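Local coordinates for protein galectin (Xenopus laevis, PDB 3WUD) that binds lactose and related beta-galactosides as a dimeric prototype galectin of frog skin, a lectin related to galectin-1, at residues Leu37-Ser42 with Ile113-Asp118; Ala86-Cys91 with Asp126-Lys131. All coordinates share one frame; numbering follows the deposited sequence. Where two conformers were deposited one is given.

In the fold
Both contacts belong to the galectin beta-sandwich but lie on opposite sides of its centre, 22 Å apart between centres, with about 7 Å between their nearest atoms. Contact 1 (37-42 with 113-118) joins two loops outside the strands; contact 2 (86-91 with 126-131) sets strand 86-95 against the turn and the start of strand 129-135, both strands of the five-stranded sheet. Strand 120-126 of the six-stranded sheet links them, since 113-118 leads into it and 126-131 leaves from its end. Neither touches the bound sugar: the galactose lies about 12 Å from the side chain of Met-115 and about 13 Å from that of Ile-128. Contact 2 also borders the second subunit.

Contact 1 (Leu37-Ser42 with Ile113-Asp118); sequences LGKDSS and IRMPLD
Gly-38 and Lys-39 turn the chain out of strand 34-37, and the irregular segment 113-118 passes at a distance, CA of Lys-39 and CA of Leu-117 making the closest backbone approach at 7.9 Å. Lys-39 spans that gap alone, its side chain laid across three consecutive residues. CG stands anti to the carbonyl carbon and meets CD1 of Leu-117 at 3.7 Å. A bend at chi3 (-67°) then swings the end of the chain over to Pro-116, where NZ of Lys-39 donates a hydrogen bond to the backbone O of Pro-116 at 2.7 Å. The ammonium sits 15° off the carbonyl plane with a C=O...N angle of 157°, so it approaches the oxygen nearly end-on. On the way CE of Lys-39 brushes SD of Met-115 at 3.9 Å, the two side chains running past each other in opposite directions.

In the jelly-roll sandwich of the galectins, this contact ties the connection between strands 34-37 and 43-51 to the loop joining strand 108-112 of the five-stranded sheet to strand 120-126 of the six-stranded one. Met-115 and Leu-117 also rest on Val-45, and Leu-117 reaches Tyr-94. Just after the corner, Asp-40 to Ser-42 forms an Asx turn: Ser-42 N donates to Asp-40 OD1 at 2.9 Å, coming from the anti side and somewhat out of the carboxylate plane.

Contact 2 (Ala86-Cys91 with Asp126-Lys131); sequences AETSIC and DGIELK
Thr-88 and Ile-128 meet methyl to methyl, CG2 of the threonine 3.8 Å from CD1 of the isoleucine, their side chains crossing at about a right angle. This is a join within the galectin beta-sandwich: strand 86-95 lies inside the five-stranded sheet, whereas 126-131 brings the chain from strand 120-126 of the other sheet into strand 129-135 at this sheet's edge. Strand 19-26 runs between the two, and no hydrogen bond links the segments directly; CA of Glu-87 and CA of Lys-131, the closest such pair, are 8.5 Å apart.

Ile-128 reaches across because CG1 is anti to the backbone N and chi2 (175°) keeps the chain straight out to CD1. Both members of this buried pair have further neighbours: Thr-88 packs on Phe-82 and Ile-26, and Ile-128 on Phe-33. Behind them, backbone hydrogen bonds between Thr-88 and Gly-24 and between Ile-90 and Leu-22 fix strand 86-95 against strand 19-26. Lys-131 makes backbone hydrogen bonds to the second subunit and packs on Ser-134 of that subunit, while its neighbour Leu-130 packs on Met-9 of the same second subunit.

At the more open end, Glu-87 crosses the lysine side chain obliquely. The opposite charges are not in contact, OE2 of Glu-87 lying 5.2 Å from NZ of Lys-131, so any attraction is probably a longer-range one. OE2 of Glu-87 instead lies against the root of the lysine chain, 3.2 Å from CG of Lys-131 and 3.7 Å from its CB.

Contact 1 (Leu37-Ser42 with Ile113-Asp118)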
loop_
_atom_site.group_PDB
_atom_site.type_symbol
_atom_site.label_atom_id
_atom_site.label_comp_id
_atom_site.label_asym_id
_atom_site.label_seq_id
_atom_site.Cartn_x
_atom_site.Cartn_y
_atom_site.Cartn_z
ATOM N N LEU A 37 0.323 10.178 -7.407
ATOM C CA LEU A 37 0.124 8.957 -8.201
ATOM C C LEU A 37 0.837 9.159 -9.520
ATOM O O LEU A 37 0.712 10.248 -10.135
ATOM C CB LEU A 37 -1.362 8.766 -8.512
ATOM C CG LEU A 37 -2.323 8.325 -7.427
ATOM C CD1 LEU A 37 -3.623 7.945 -8.140
ATOM C CD2 LEU A 37 -1.775 7.123 -6.743
ATOM N N GLY A 38 1.548 8.160 -10.011
ATOM C CA GLY A 38 2.200 8.299 -11.293
ATOM C C GLY A 38 2.978 7.054 -11.588
ATOM O O GLY A 38 2.468 5.912 -11.384
ATOM N N LYS A 39 4.190 7.271 -12.086
ATOM C CA LYS A 39 5.020 6.193 -12.686
ATOM C C LYS A 39 6.277 5.881 -11.904
ATOM O O LYS A 39 6.798 4.710 -11.878
ATOM C CB LYS A 39 5.334 6.548 -14.174
ATOM C CG LYS A 39 4.114 6.854 -15.050
ATOM C CD LYS A 39 4.516 7.122 -16.508
ATOM C CE LYS A 39 5.325 8.384 -16.750
ATOM N NZ LYS A 39 5.449 8.513 -18.227
ATOM N N ASP A 40 6.773 6.905 -11.176
ATOM C CA ASP A 40 7.870 6.806 -10.262
ATOM C C ASP A 40 7.998 8.141 -9.481
ATOM O O ASP A 40 7.217 9.051 -9.705
ATOM C CB ASP A 40 9.206 6.491 -11.023
ATOM C CG ASP A 40 9.469 7.449 -12.141
ATOM O OD1 ASP A 40 9.384 8.644 -11.894
ATOM O OD2 ASP A 40 9.675 7.017 -13.312
ATOM N N SER A 41 9.012 8.243 -8.604
ATOM C CA SER A 41 9.212 9.389 -7.737
ATOM C C SER A 41 9.494 10.676 -8.519
ATOM O O SER A 41 9.331 11.732 -7.986
ATOM C CB SER A 41 10.320 9.097 -6.685
ATOM O OG SER A 41 11.590 9.007 -7.261
ATOM N N SER A 42 9.816 10.578 -9.809
ATOM C CA SER A 42 10.079 11.740 -10.633
ATOM C C SER A 42 8.953 12.132 -11.554
ATOM O O SER A 42 8.999 13.185 -12.176
ATOM C CB SER A 42 11.397 11.535 -11.485
ATOM O OG SER A 42 12.510 11.492 -10.583
ATOM N N ILE A 113 -4.451 14.417 -17.755
ATOM C CA ILE A 113 -3.247 13.597 -17.815
ATOM C C ILE A 113 -2.426 14.131 -18.999
ATOM O O ILE A 113 -2.933 14.143 -20.134
ATOM C CB ILE A 113 -3.505 12.092 -18.046
ATOM C CG1 ILE A 113 -4.186 11.390 -16.854
ATOM C CG2 ILE A 113 -2.174 11.411 -18.300
ATOM C CD1 ILE A 113 -4.613 9.964 -17.181
ATOM N N ARG A 114 -1.190 14.514 -18.690
ATOM C CA ARG A 114 -0.345 15.429 -19.455
ATOM C C ARG A 114 0.883 14.728 -19.978
ATOM O O ARG A 114 1.832 15.360 -20.516
ATOM C CB ARG A 114 0.162 16.506 -18.464
ATOM C CG ARG A 114 -0.959 17.404 -17.956
ATOM C CD ARG A 114 -0.466 18.341 -16.842
ATOM N NE ARG A 114 -1.379 19.426 -16.677
ATOM C CZ ARG A 114 -1.355 20.283 -15.633
ATOM N NH1 ARG A 114 -0.455 20.164 -14.670
ATOM N NH2 ARG A 114 -2.210 21.271 -15.606
ATOM N N MET A 115 0.920 13.435 -19.744
ATOM C CA MET A 115 2.149 12.686 -19.953
ATOM C C MET A 115 1.767 11.297 -20.437
ATOM O O MET A 115 0.614 10.894 -20.257
ATOM C CB MET A 115 3.030 12.624 -18.713
ATOM C CG MET A 115 2.504 11.841 -17.491
ATOM S SD MET A 115 3.683 11.867 -16.111
ATOM C CE MET A 115 3.427 13.569 -15.627
ATOM N N PRO A 116 2.729 10.610 -21.098
ATOM C CA PRO A 116 2.472 9.282 -21.564
ATOM C C PRO A 116 2.287 8.352 -20.407
ATOM O O PRO A 116 3.082 8.383 -19.453
ATOM C CB PRO A 116 3.739 8.888 -22.340
ATOM C CG PRO A 116 4.577 10.107 -22.426
ATOM C CD PRO A 116 4.109 11.043 -21.362
ATOM N N LEU A 117 1.275 7.486 -20.517
ATOM C CA LEU A 117 0.869 6.622 -19.425
ATOM C C LEU A 117 0.143 5.375 -19.930
ATOM O O LEU A 117 -0.857 5.483 -20.649
ATOM C CB LEU A 117 -0.055 7.434 -18.455
ATOM C CG LEU A 117 -0.543 6.783 -17.188
ATOM C CD1 LEU A 117 0.601 6.505 -16.217
ATOM C CD2 LEU A 117 -1.605 7.604 -16.481
ATOM N N ASP A 118 0.618 4.207 -19.492
ATOM C CA ASP A 118 -0.027 2.912 -19.771
ATOM C C ASP A 118 -0.859 2.585 -18.497
ATOM O O ASP A 118 -2.082 2.612 -18.520
ATOM C CB ASP A 118 1.104 1.874 -20.089
ATOM C CG ASP A 118 0.610 0.426 -20.302
ATOM O OD1 ASP A 118 -0.300 0.209 -21.125
ATOM O OD2 ASP A 118 1.206 -0.506 -19.688
#

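Contact 2 (Ala86-Cys91 with Asp126-Lys131)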
loop_
_atom_site.group_PDB
_atom_site.type_symbol
_atom_site.label_atom_id
_atom_site.label_comp_id
_atom_site.label_asym_id
_atom_site.label_seq_id
_atom_site.Cartn_x
_atom_site.Cartn_y
_atom_site.Cartn_z
ATOM N N ALA A 86 -8.707 14.235 11.754
ATOM C CA ALA A 86 -9.797 13.413 11.297
ATOM C C ALA A 86 -9.332 12.499 10.181
ATOM O O ALA A 86 -8.367 12.805 9.489
ATOM C CB ALA A 86 -10.932 14.271 10.765
ATOM N N GLU A 87 -10.103 11.438 9.980
ATOM C CA GLU A 87 -9.958 10.557 8.840
ATOM C C GLU A 87 -10.552 11.174 7.572
ATOM O O GLU A 87 -11.508 11.985 7.641
ATOM C CB GLU A 87 -10.652 9.222 9.151
ATOM C CG GLU A 87 -10.140 8.038 8.351
ATOM C CD GLU A 87 -10.376 6.707 9.076
ATOM O OE1 GLU A 87 -11.511 6.444 9.476
ATOM O OE2 GLU A 87 -9.433 5.948 9.283
ATOM N N THR A 88 -9.950 10.847 6.429
ATOM C CA THR A 88 -10.498 11.198 5.147
ATOM C C THR A 88 -10.308 10.024 4.195
ATOM O O THR A 88 -9.478 9.212 4.447
ATOM C CB THR A 88 -9.889 12.483 4.584
ATOM O OG1 THR A 88 -10.667 12.872 3.433
ATOM C CG2 THR A 88 -8.389 12.265 4.238
ATOM N N SER A 89 -11.126 9.944 3.147
ATOM C CA SER A 89 -11.013 8.932 2.090
ATOM C C SER A 89 -11.162 9.632 0.751
ATOM O O SER A 89 -12.020 10.520 0.584
ATOM C CB SER A 89 -12.059 7.812 2.280
ATOM O OG SER A 89 -13.333 8.324 2.060
ATOM N N ILE A 90 -10.287 9.329 -0.208
ATOM C CA ILE A 90 -10.341 9.926 -1.541
ATOM C C ILE A 90 -10.204 8.791 -2.570
ATOM O O ILE A 90 -9.370 7.861 -2.303
ATOM C CB ILE A 90 -9.181 10.955 -1.708
ATOM C CG1 ILE A 90 -9.225 12.027 -0.590
ATOM C CG2 ILE A 90 -9.169 11.579 -3.104
ATOM C CD1 ILE A 90 -7.991 12.049 0.264
ATOM N N CYS A 91 -10.940 8.854 -3.705
ATOM C CA CYS A 91 -10.782 7.844 -4.829
ATOM C C CYS A 91 -10.206 8.568 -6.030
ATOM O O CYS A 91 -10.651 9.650 -6.431
ATOM C CB CYS A 91 -12.046 7.006 -5.289
ATOM S SG CYS A 91 -11.552 5.267 -5.658
ATOM N N ASP A 126 2.391 12.101 1.939
ATOM C CA ASP A 126 3.161 12.831 2.926
ATOM C C ASP A 126 2.144 13.676 3.733
ATOM O O ASP A 126 1.207 14.199 3.182
ATOM C CB ASP A 126 4.194 13.720 2.218
ATOM C CG ASP A 126 5.185 14.404 3.170
ATOM O OD1 ASP A 126 5.527 13.899 4.301
ATOM O OD2 ASP A 126 5.656 15.474 2.750
ATOM N N GLY A 127 2.290 13.721 5.039
ATOM C CA GLY A 127 1.427 14.558 5.857
ATOM C C GLY A 127 0.097 13.933 6.271
ATOM O O GLY A 127 -0.733 14.605 6.890
ATOM N N ILE A 128 -0.101 12.668 5.897
ATOM C CA ILE A 128 -1.329 11.953 6.164
ATOM C C ILE A 128 -0.936 10.528 6.535
ATOM O O ILE A 128 -0.119 9.951 5.862
ATOM C CB ILE A 128 -2.356 12.041 4.962
ATOM C CG1 ILE A 128 -3.639 11.282 5.293
ATOM C CG2 ILE A 128 -1.770 11.565 3.630
ATOM C CD1 ILE A 128 -4.703 11.425 4.235
ATOM N N GLU A 129 -1.543 9.976 7.566
ATOM C CA GLU A 129 -1.184 8.653 8.049
ATOM C C GLU A 129 -2.026 7.608 7.337
ATOM O O GLU A 129 -3.228 7.705 7.303
ATOM C CB GLU A 129 -1.324 8.583 9.566
ATOM C CG GLU A 129 -0.441 9.628 10.235
ATOM C CD GLU A 129 -0.447 9.557 11.756
ATOM O OE1 GLU A 129 -0.322 8.412 12.287
ATOM O OE2 GLU A 129 -0.579 10.649 12.418
ATOM N N LEU A 130 -1.392 6.580 6.798
ATOM C CA LEU A 130 -2.162 5.577 6.078
ATOM C C LEU A 130 -3.070 4.840 7.039
ATOM O O LEU A 130 -2.649 4.397 8.128
ATOM C CB LEU A 130 -1.219 4.570 5.404
ATOM C CG LEU A 130 -1.802 3.391 4.700
ATOM C CD1 LEU A 130 -2.639 3.752 3.486
ATOM C CD2 LEU A 130 -0.614 2.497 4.298
ATOM N N LYS A 131 -4.298 4.630 6.594
ATOM C CA LYS A 131 -5.213 3.702 7.273
ATOM C C LYS A 131 -5.459 2.543 6.300
ATOM O O LYS A 131 -5.291 1.414 6.701
ATOM C CB LYS A 131 -6.517 4.423 7.697
ATOM C CG LYS A 131 -7.691 3.546 8.155
ATOM C CD LYS A 131 -7.393 2.628 9.312
ATOM C CE LYS A 131 -8.435 1.493 9.377
ATOM N NZ LYS A 131 -8.888 0.972 8.017
#